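Uncharacterized protein C4B3.07 (Schizosaccharomyces pombe, PDB 3QTM) is required for correct translation termination and inhibits Ofd1 directly, probably thereby protecting the transcription factor Sre1N from degradation. Local coordinates at residues F122-A126 / Y165-L169; L180-R186 / L217-V222. All coordinates share one frame; numbering follows the deposited sequence.

Contact 1: residues F122-A126 / Y165-L169; sequences FLALA and YLRPL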
# COMPACT_ATOMS: atom_id res chain seq x y z
N PHE A 122 -13.55 7.53 1.61
CA PHE A 122 -13.36 6.14 1.23
C PHE A 122 -11.93 5.71 1.51
O PHE A 122 -11.69 4.59 1.97
CB PHE A 122 -13.73 5.91 -0.24
CG PHE A 122 -15.22 5.78 -0.48
CD1 PHE A 122 -16.14 6.16 0.49
CD2 PHE A 122 -15.70 5.31 -1.70
CE1 PHE A 122 -17.50 6.05 0.27
CE2 PHE A 122 -17.06 5.21 -1.94
CZ PHE A 122 -17.97 5.57 -0.95
N LEU A 123 -10.99 6.62 1.27
CA LEU A 123 -9.58 6.32 1.50
C LEU A 123 -9.31 6.19 3.00
O LEU A 123 -8.63 5.25 3.41
CB LEU A 123 -8.67 7.37 0.86
CG LEU A 123 -7.14 7.26 1.06
CD1 LEU A 123 -6.56 5.99 0.45
CD2 LEU A 123 -6.41 8.49 0.50
N ALA A 124 -9.86 7.10 3.80
CA ALA A 124 -9.72 7.05 5.26
C ALA A 124 -10.29 5.77 5.84
O ALA A 124 -9.72 5.17 6.75
CB ALA A 124 -10.40 8.26 5.90
N LEU A 125 -11.45 5.36 5.32
CA LEU A 125 -12.09 4.13 5.75
C LEU A 125 -11.21 2.93 5.43
O LEU A 125 -10.94 2.10 6.30
CB LEU A 125 -13.44 3.95 5.05
CG LEU A 125 -14.62 4.74 5.61
CD1 LEU A 125 -15.72 4.86 4.55
CD2 LEU A 125 -15.13 4.09 6.90
N ALA A 126 -10.76 2.83 4.18
CA ALA A 126 -9.92 1.70 3.78
C ALA A 126 -8.65 1.62 4.62
O ALA A 126 -8.29 0.54 5.12
CB ALA A 126 -9.58 1.80 2.31
N TYR A 165 -14.44 -0.12 0.01
CA TYR A 165 -14.17 1.29 -0.23
C TYR A 165 -13.01 1.55 -1.20
O TYR A 165 -12.96 2.61 -1.81
CB TYR A 165 -14.03 2.05 1.08
CG TYR A 165 -15.32 2.00 1.86
CD1 TYR A 165 -16.41 2.79 1.49
CD2 TYR A 165 -15.47 1.14 2.93
CE1 TYR A 165 -17.60 2.73 2.18
CE2 TYR A 165 -16.66 1.07 3.64
CZ TYR A 165 -17.72 1.87 3.25
OH TYR A 165 -18.89 1.79 3.95
N LEU A 166 -12.12 0.58 -1.36
CA LEU A 166 -11.02 0.74 -2.32
C LEU A 166 -11.52 0.62 -3.77
O LEU A 166 -11.04 1.31 -4.67
CB LEU A 166 -9.92 -0.27 -2.06
CG LEU A 166 -9.11 -0.11 -0.76
CD1 LEU A 166 -8.25 -1.35 -0.51
CD2 LEU A 166 -8.25 1.14 -0.81
N ARG A 167 -12.47 -0.27 -3.99
CA ARG A 167 -12.93 -0.56 -5.34
C ARG A 167 -13.39 0.70 -6.08
O ARG A 167 -12.95 0.95 -7.19
CB ARG A 167 -14.01 -1.64 -5.33
CG ARG A 167 -14.54 -1.99 -6.72
CD ARG A 167 -15.72 -2.95 -6.63
NE ARG A 167 -15.39 -4.15 -5.86
CZ ARG A 167 -14.67 -5.16 -6.35
NH1 ARG A 167 -14.20 -5.10 -7.59
NH2 ARG A 167 -14.42 -6.21 -5.59
N PRO A 168 -14.25 1.51 -5.46
CA PRO A 168 -14.64 2.76 -6.12
C PRO A 168 -13.44 3.66 -6.42
O PRO A 168 -13.43 4.31 -7.46
CB PRO A 168 -15.54 3.46 -5.08
CG PRO A 168 -16.04 2.37 -4.20
CD PRO A 168 -15.00 1.28 -4.20
N LEU A 169 -12.46 3.72 -5.51
CA LEU A 169 -11.31 4.61 -5.69
C LEU A 169 -10.47 4.20 -6.88
O LEU A 169 -9.83 5.04 -7.51
CB LEU A 169 -10.41 4.62 -4.45
CG LEU A 169 -11.05 5.11 -3.15
CD1 LEU A 169 -10.05 4.96 -2.02
CD2 LEU A 169 -11.51 6.56 -3.28

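Contact 2: residues L180-R186 / L217-V222; sequences LTPDSLR and LWLKSV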
# COMPACT_ATOMS: atom_id res chain seq x y z
N LEU A 180 -4.50 11.09 -2.06
CA LEU A 180 -4.09 9.78 -2.59
C LEU A 180 -2.62 9.81 -3.00
O LEU A 180 -2.30 9.94 -4.18
CB LEU A 180 -4.96 9.37 -3.78
CG LEU A 180 -4.84 7.91 -4.27
CD1 LEU A 180 -5.57 6.94 -3.33
CD2 LEU A 180 -5.34 7.74 -5.70
N THR A 181 -1.73 9.67 -2.02
CA THR A 181 -0.29 9.66 -2.26
C THR A 181 0.28 8.27 -2.03
O THR A 181 -0.37 7.43 -1.39
CB THR A 181 0.41 10.58 -1.26
OG1 THR A 181 0.18 10.08 0.06
CG2 THR A 181 -0.12 12.03 -1.36
N PRO A 182 1.51 8.02 -2.53
CA PRO A 182 2.17 6.74 -2.23
C PRO A 182 2.24 6.46 -0.73
O PRO A 182 2.08 5.30 -0.31
CB PRO A 182 3.56 6.93 -2.82
CG PRO A 182 3.34 7.86 -3.96
CD PRO A 182 2.29 8.83 -3.48
N ASP A 183 2.46 7.49 0.08
CA ASP A 183 2.52 7.27 1.52
C ASP A 183 1.15 6.84 2.08
O ASP A 183 1.07 5.92 2.89
CB ASP A 183 2.97 8.53 2.25
CG ASP A 183 2.94 8.36 3.75
OD1 ASP A 183 3.82 7.63 4.26
OD2 ASP A 183 2.03 8.92 4.40
N SER A 184 0.09 7.49 1.64
CA SER A 184 -1.23 7.12 2.15
C SER A 184 -1.63 5.71 1.73
O SER A 184 -2.55 5.14 2.31
CB SER A 184 -2.30 8.11 1.70
OG SER A 184 -2.74 7.80 0.40
N LEU A 185 -0.97 5.15 0.72
CA LEU A 185 -1.31 3.79 0.30
C LEU A 185 -0.47 2.73 0.98
O LEU A 185 -0.56 1.56 0.64
CB LEU A 185 -1.22 3.63 -1.21
CG LEU A 185 -2.20 4.44 -2.05
CD1 LEU A 185 -1.93 4.21 -3.57
CD2 LEU A 185 -3.61 4.06 -1.66
N ARG A 186 0.36 3.11 1.95
CA ARG A 186 1.18 2.11 2.64
C ARG A 186 0.37 0.95 3.25
O ARG A 186 0.83 -0.19 3.23
CB ARG A 186 2.10 2.74 3.68
CG ARG A 186 3.47 3.12 3.12
CD ARG A 186 4.47 3.49 4.23
NE ARG A 186 4.14 4.75 4.89
CZ ARG A 186 3.74 4.85 6.16
NH1 ARG A 186 3.64 3.76 6.92
NH2 ARG A 186 3.44 6.05 6.68
N LEU A 217 -4.60 1.51 -7.86
CA LEU A 217 -4.44 2.57 -6.86
C LEU A 217 -3.01 3.12 -6.80
O LEU A 217 -2.80 4.34 -6.81
CB LEU A 217 -4.92 2.09 -5.48
CG LEU A 217 -6.45 1.91 -5.35
CD1 LEU A 217 -6.84 1.37 -3.99
CD2 LEU A 217 -7.21 3.21 -5.62
N TRP A 218 -2.03 2.23 -6.74
CA TRP A 218 -0.64 2.70 -6.70
C TRP A 218 -0.37 3.54 -7.93
O TRP A 218 0.20 4.63 -7.83
CB TRP A 218 0.34 1.52 -6.64
CG TRP A 218 0.47 0.90 -5.27
CD1 TRP A 218 0.03 -0.34 -4.90
CD2 TRP A 218 1.08 1.48 -4.11
NE1 TRP A 218 0.33 -0.57 -3.58
CE2 TRP A 218 0.98 0.52 -3.07
CE3 TRP A 218 1.71 2.70 -3.85
CZ2 TRP A 218 1.48 0.76 -1.79
CZ3 TRP A 218 2.21 2.93 -2.57
CH2 TRP A 218 2.10 1.96 -1.56
N LEU A 219 -0.80 3.06 -9.09
CA LEU A 219 -0.59 3.78 -10.33
C LEU A 219 -1.27 5.13 -10.31
O LEU A 219 -0.69 6.13 -10.72
CB LEU A 219 -1.07 2.96 -11.54
CG LEU A 219 -0.23 1.73 -11.88
CD1 LEU A 219 -0.91 0.85 -12.93
CD2 LEU A 219 1.16 2.16 -12.35
N LYS A 220 -2.51 5.18 -9.82
CA LYS A 220 -3.22 6.45 -9.80
C LYS A 220 -2.54 7.49 -8.90
O LYS A 220 -2.63 8.69 -9.16
CB LYS A 220 -4.69 6.27 -9.40
CG LYS A 220 -5.51 7.56 -9.58
CD LYS A 220 -7.00 7.37 -9.30
CE LYS A 220 -7.51 6.10 -9.97
NZ LYS A 220 -8.88 6.27 -10.50
N SER A 221 -1.87 7.04 -7.85
CA SER A 221 -1.26 7.97 -6.90
C SER A 221 -0.13 8.78 -7.53
O SER A 221 0.37 9.73 -6.94
CB SER A 221 -0.77 7.25 -5.65
OG SER A 221 0.44 6.55 -5.89
N VAL A 222 0.28 8.40 -8.74
CA VAL A 222 1.41 9.05 -9.39
C VAL A 222 1.20 9.22 -10.90
O VAL A 222 2.17 9.35 -11.65
CB VAL A 222 2.73 8.27 -9.12
CG1 VAL A 222 3.04 8.25 -7.63
CG2 VAL A 222 2.66 6.85 -9.66
O HOH W 1 0.52 11.59 -5.28

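Contact 1: residues F122-A126 / Y165-L169
F122 meets Y165 in a T-shaped (edge-to-face) pair. The edge of the tyrosine, led by CD1, comes down over one face of the phenylalanine ring, near its rim. F122 CD1 and Y165 CD1 are 3.5 Å apart, and the ring planes stand at 63°. The first torsion of F122 sets its CG anti to the carbonyl carbon (chi1 -80°), which carries the ring past the Y165 backbone to P168. There F122 CE2 lies 3.8 Å from P168 CG, while P168 CB lies in the ring plane at the edge. F122 CB also rests on L169 CD2. L123 meets L169 CD1 with both its backbone N, at 3.8 Å, and its CB. About one turn on from F122, L125 takes the Y165 ring by a CH-pi contact. L125 CD1 sits 3.6 Å from the Y165 ring centroid, almost on the normal. L125 thus covers one face of Y165, while the CD1 side of the tyrosine leans on the F122 ring. A126 closes the row, its CB pressed tightly at 3.5 Å against L166 CD2. All these contacts are apolar. They join helices 119-142 and 151-170, which run roughly antiparallel at 141° with 8.9 Å between the local axes, a packing consistent with the TPR-like architecture. Helix 97-110 lies beside L125, and helices 188-197 and 213-220 pack against L166.

Contact 2: residues L180-R186 / L217-V222
L185 lies over one face of W218, with L185 CB 3.8 Å from the centroid of the six-membered ring. Two backbone oxygens also approach this ring: L185 O is 3.3 Å from W218 CZ2, and P182 O is 3.3 Å from W218 CZ3. An alanine in place of W218 would probably leave L185 CB and the P182 and L185 carbonyls without their covering surface and open a gap between loop and helix. L185 CG is anti to its carbonyl carbon (chi1 -65°), which carries L185 CD1 to 3.4 Å from L217 O. P182 CG touches V222 CG1. The L180 side chain crosses K220 at about a right angle, CD2 against CG. S221 CB packs on L180 O.

The loop 180-186 holds its shape through an ST motif, in which S184 N donates to T181 OG1 at 3.0 Å, overlapped by a type I beta turn from D183 to R186. Across the turn R186 grips D183 OD1 side-on with NE and NH2. R186 also pairs with E82, and D183 with R30. Near the end of the helix, S221 OG donates to W218 O at 2.7 Å. K220 NZ bonds to T174 O, and W218 also meets Y189 and helix 229-254.

Overall arrangement
The centres of contacts 1 and 2 lie about 12 Å apart in this mostly helical chain, and the two touch. They come in series: contact 1 closes at 165-169 before the loop of contact 2 begins at 180. L217 joins the two, its CD1 3.5 Å from L166 CD2 and its CD2 against L169. L123 of contact 1 also meets S184 of contact 2. Contact 1 joins two helices of the N-terminal Nro1 family region. Contact 2 brings a loop of that region against helix 213-220, which belongs to the C-terminal family region. Together they connect helix 119-142 with helix 213-220, where the two family regions meet.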